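Local coordinates for protein 6-phosphogluconolactonase (Leishmania braziliensis, PDB 3CH7) that probably hydrolyses 6-phosphogluconolactone to 6-phosphogluconate, the second step of the oxidative pentose phosphate pathway, at residues Val7-Asn12 with Leu256-Gly261. Residues are numbered along the deposited sequence; the frame is centred on the assembly and turned at random.
Sequences VKICEN and LDPGAG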
ATOM      1  N   VAL A   7       8.986   3.549  15.167  1.00 33.75           N
ATOM      2  CA  VAL A   7       8.071   2.515  15.658  1.00 33.45           C
ATOM      3  C   VAL A   7       7.257   3.088  16.838  1.00 37.50           C
ATOM      4  O   VAL A   7       7.806   3.552  17.803  1.00 39.37           O
ATOM      5  CB  VAL A   7       8.793   1.201  16.105  1.00 32.00           C
ATOM      6  CG1 VAL A   7       7.798   0.119  16.460  1.00 30.02           C
ATOM      7  CG2 VAL A   7       9.702   0.659  15.044  1.00 31.15           C
ATOM      8  N   LYS A   8       5.933   3.064  16.702  1.00 42.55           N
ATOM      9  CA  LYS A   8       4.996   3.581  17.695  1.00 41.81           C
ATOM     10  C   LYS A   8       3.934   2.537  17.968  1.00 39.51           C
ATOM     11  O   LYS A   8       3.173   2.183  17.092  1.00 38.16           O
ATOM     12  CB  LYS A   8       4.353   4.854  17.191  1.00 44.34           C
ATOM     13  CG  LYS A   8       3.377   5.503  18.159  1.00 46.37           C
ATOM     14  CD  LYS A   8       2.969   6.888  17.670  1.00 48.73           C
ATOM     15  CE  LYS A   8       1.891   7.499  18.548  1.00 50.62           C
ATOM     16  NZ  LYS A   8       2.079   7.115  19.965  1.00 52.82           N
ATOM     17  N   ILE A   9       3.934   2.028  19.195  1.00 40.11           N
ATOM     18  CA  ILE A   9       2.974   1.033  19.663  1.00 43.10           C
ATOM     19  C   ILE A   9       1.792   1.811  20.141  1.00 42.96           C
ATOM     20  O   ILE A   9       1.936   2.702  20.927  1.00 46.66           O
ATOM     21  CB  ILE A   9       3.534   0.254  20.827  1.00 45.02           C
ATOM     22  CG1 ILE A   9       4.853  -0.411  20.399  1.00 43.76           C
ATOM     23  CG2 ILE A   9       2.516  -0.747  21.366  1.00 43.13           C
ATOM     24  CD1 ILE A   9       4.653  -1.703  19.799  1.00 43.70           C
ATOM     25  N   CYS A  10       0.655   1.580  19.523  1.00 44.27           N
ATOM     26  CA  CYS A  10      -0.520   2.369  19.750  1.00 43.94           C
ATOM     27  C   CYS A  10      -1.462   1.552  20.590  1.00 45.24           C
ATOM     28  O   CYS A  10      -1.679   0.341  20.344  1.00 43.26           O
ATOM     29  CB  CYS A  10      -1.168   2.742  18.430  1.00 43.39           C
ATOM     30  SG  CYS A  10      -0.148   3.779  17.412  1.00 45.53           S
ATOM     31  N   GLU A  11      -2.063   2.240  21.562  1.00 48.10           N
ATOM     32  CA  GLU A  11      -2.945   1.639  22.563  0.50 48.41           C
ATOM     33  C   GLU A  11      -4.256   1.178  21.926  1.00 48.67           C
ATOM     34  O   GLU A  11      -4.783   0.114  22.216  1.00 48.45           O
ATOM     35  CB  GLU A  11      -3.161   2.667  23.703  0.50 47.92           C
ATOM     36  CG  GLU A  11      -1.816   3.109  24.390  0.50 46.89           C
ATOM     37  CD  GLU A  11      -1.967   4.075  25.579  0.50 44.85           C
ATOM     38  OE1 GLU A  11      -2.184   5.286  25.379  0.50 43.93           O
ATOM     39  OE2 GLU A  11      -1.789   3.623  26.724  0.50 43.98           O
ATOM     40  N   ASN A  12      -4.756   2.004  21.021  1.00 50.80           N
ATOM     41  CA  ASN A  12      -6.021   1.722  20.303  1.00 52.14           C
ATOM     42  C   ASN A  12      -5.914   2.135  18.800  1.00 53.00           C
ATOM     43  O   ASN A  12      -4.930   2.796  18.394  1.00 53.61           O
ATOM     44  CB  ASN A  12      -7.203   2.403  21.028  1.00 48.66           C
ATOM     45  CG  ASN A  12      -6.986   3.872  21.241  1.00 47.99           C
ATOM     46  OD1 ASN A  12      -6.848   4.628  20.290  1.00 48.74           O
ATOM     47  ND2 ASN A  12      -6.965   4.304  22.504  1.00 48.63           N
ATOM     48  N   LEU A 256       1.734   0.167  15.381  1.00 33.49           N
ATOM     49  CA  LEU A 256       1.382  -1.216  15.816  1.00 32.34           C
ATOM     50  C   LEU A 256       0.477  -1.254  17.032  1.00 33.31           C
ATOM     51  O   LEU A 256       0.548  -0.385  17.867  1.00 29.80           O
ATOM     52  CB  LEU A 256       2.681  -1.989  16.153  1.00 31.79           C
ATOM     53  CG  LEU A 256       3.706  -2.089  15.001  1.00 30.33           C
ATOM     54  CD1 LEU A 256       5.047  -2.594  15.518  1.00 27.65           C
ATOM     55  CD2 LEU A 256       3.163  -2.952  13.795  1.00 22.63           C
ATOM     56  N   ASP A 257      -0.359  -2.273  17.151  1.00 33.31           N
ATOM     57  CA  ASP A 257      -1.076  -2.399  18.371  1.00 36.44           C
ATOM     58  C   ASP A 257      -0.146  -3.110  19.370  1.00 41.45           C
ATOM     59  O   ASP A 257       1.045  -3.336  19.066  1.00 42.48           O
ATOM     60  CB  ASP A 257      -2.474  -2.975  18.174  1.00 35.93           C
ATOM     61  CG  ASP A 257      -2.500  -4.463  18.136  1.00 36.47           C
ATOM     62  OD1 ASP A 257      -1.437  -5.052  17.938  1.00 34.84           O
ATOM     63  OD2 ASP A 257      -3.610  -5.038  18.300  1.00 36.07           O
ATOM     64  N   PRO A 258      -0.604  -3.315  20.616  1.00 43.77           N
ATOM     65  CA  PRO A 258       0.364  -3.874  21.568  1.00 42.83           C
ATOM     66  C   PRO A 258       0.692  -5.316  21.293  1.00 40.57           C
ATOM     67  O   PRO A 258       1.792  -5.742  21.566  1.00 40.99           O
ATOM     68  CB  PRO A 258      -0.349  -3.703  22.915  1.00 45.68           C
ATOM     69  CG  PRO A 258      -1.126  -2.446  22.724  1.00 46.16           C
ATOM     70  CD  PRO A 258      -1.696  -2.617  21.312  1.00 45.46           C
ATOM     71  N   GLY A 259      -0.248  -6.056  20.717  1.00 40.43           N
ATOM     72  CA  GLY A 259       0.007  -7.409  20.277  1.00 39.41           C
ATOM     73  C   GLY A 259       1.043  -7.543  19.143  1.00 39.09           C
ATOM     74  O   GLY A 259       1.916  -8.405  19.188  1.00 38.18           O
ATOM     75  N   ALA A 260       0.931  -6.694  18.128  1.00 38.03           N
ATOM     76  CA  ALA A 260       1.765  -6.798  16.939  1.00 37.74           C
ATOM     77  C   ALA A 260       3.154  -6.269  17.288  1.00 36.14           C
ATOM     78  O   ALA A 260       4.176  -6.802  16.853  1.00 32.40           O
ATOM     79  CB  ALA A 260       1.127  -6.017  15.781  1.00 34.33           C
ATOM     80  N   GLY A 261       3.154  -5.267  18.159  1.00 38.44           N
ATOM     81  CA  GLY A 261       4.370  -4.634  18.677  1.00 40.49           C
ATOM     82  C   GLY A 261       5.109  -5.311  19.838  1.00 41.62           C
ATOM     83  O   GLY A 261       6.143  -4.824  20.261  1.00 42.50           O
TER
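A parallel beta bridge between Ile9 and Leu256 joins the edge strand 6-9 to the end of strand 251-256. Two backbone bonds hold it, both made by Leu256. Leu256 N donates to Lys8 O at 3.0 Å. Leu256 O accepts from Cys10 N at 2.6 Å, with an almost straight N-H...O angle of 179°. Leu256 thus spans Ile9 and bonds to the residue on each side of it, the usual parallel pattern. The same Leu256 O also takes a CA-H...O contact from Ile9 CA.

Ile9 and Leu256 put their side chains on one face of the sheet. Val7 CG1 meets Leu256 CD1 at 4.0 Å, and the two side chains run at a slant to each other. The sheet is the mixed, mainly parallel one of the Rossmann-like alpha/beta fold of the glucosamine-6-phosphate isomerase/6-phosphogluconolactonase family. Strand 6-9 is its outermost strand on this side, and strand 251-256, the last of the chain, lies next to it.

Past the bridge, segment 256-261 turns. Asp257 CA still makes a CA-H...O contact to Cys10 O at 3.4 Å, and Pro258 CD lies 3.1 Å from Cys10 O. A chi1 of -58° sets Ile9 CG1 beside its backbone N and turns CG2 away from that N, toward Asp257 O and Pro258. There Ile9 CG2 comes within 3.8 Å of Pro258 CA and 4.2 Å of Pro258 CG. The turn holds an Asx motif: Asp257 OD1 accepts from Ala260 N at 2.9 Å, met nearly along its C-O axis. A backbone bond from Gly261 N to Asp257 O also closes the turn. Gly220 N donates to Asp257 OD1 as well, which ties the turn to the loop after strand 213-218. On the other segment, Asn12 OD1 accepts from Gln15 N and N-caps helix 13-29. Cys10 packs on Gln15 and Met16 of that helix.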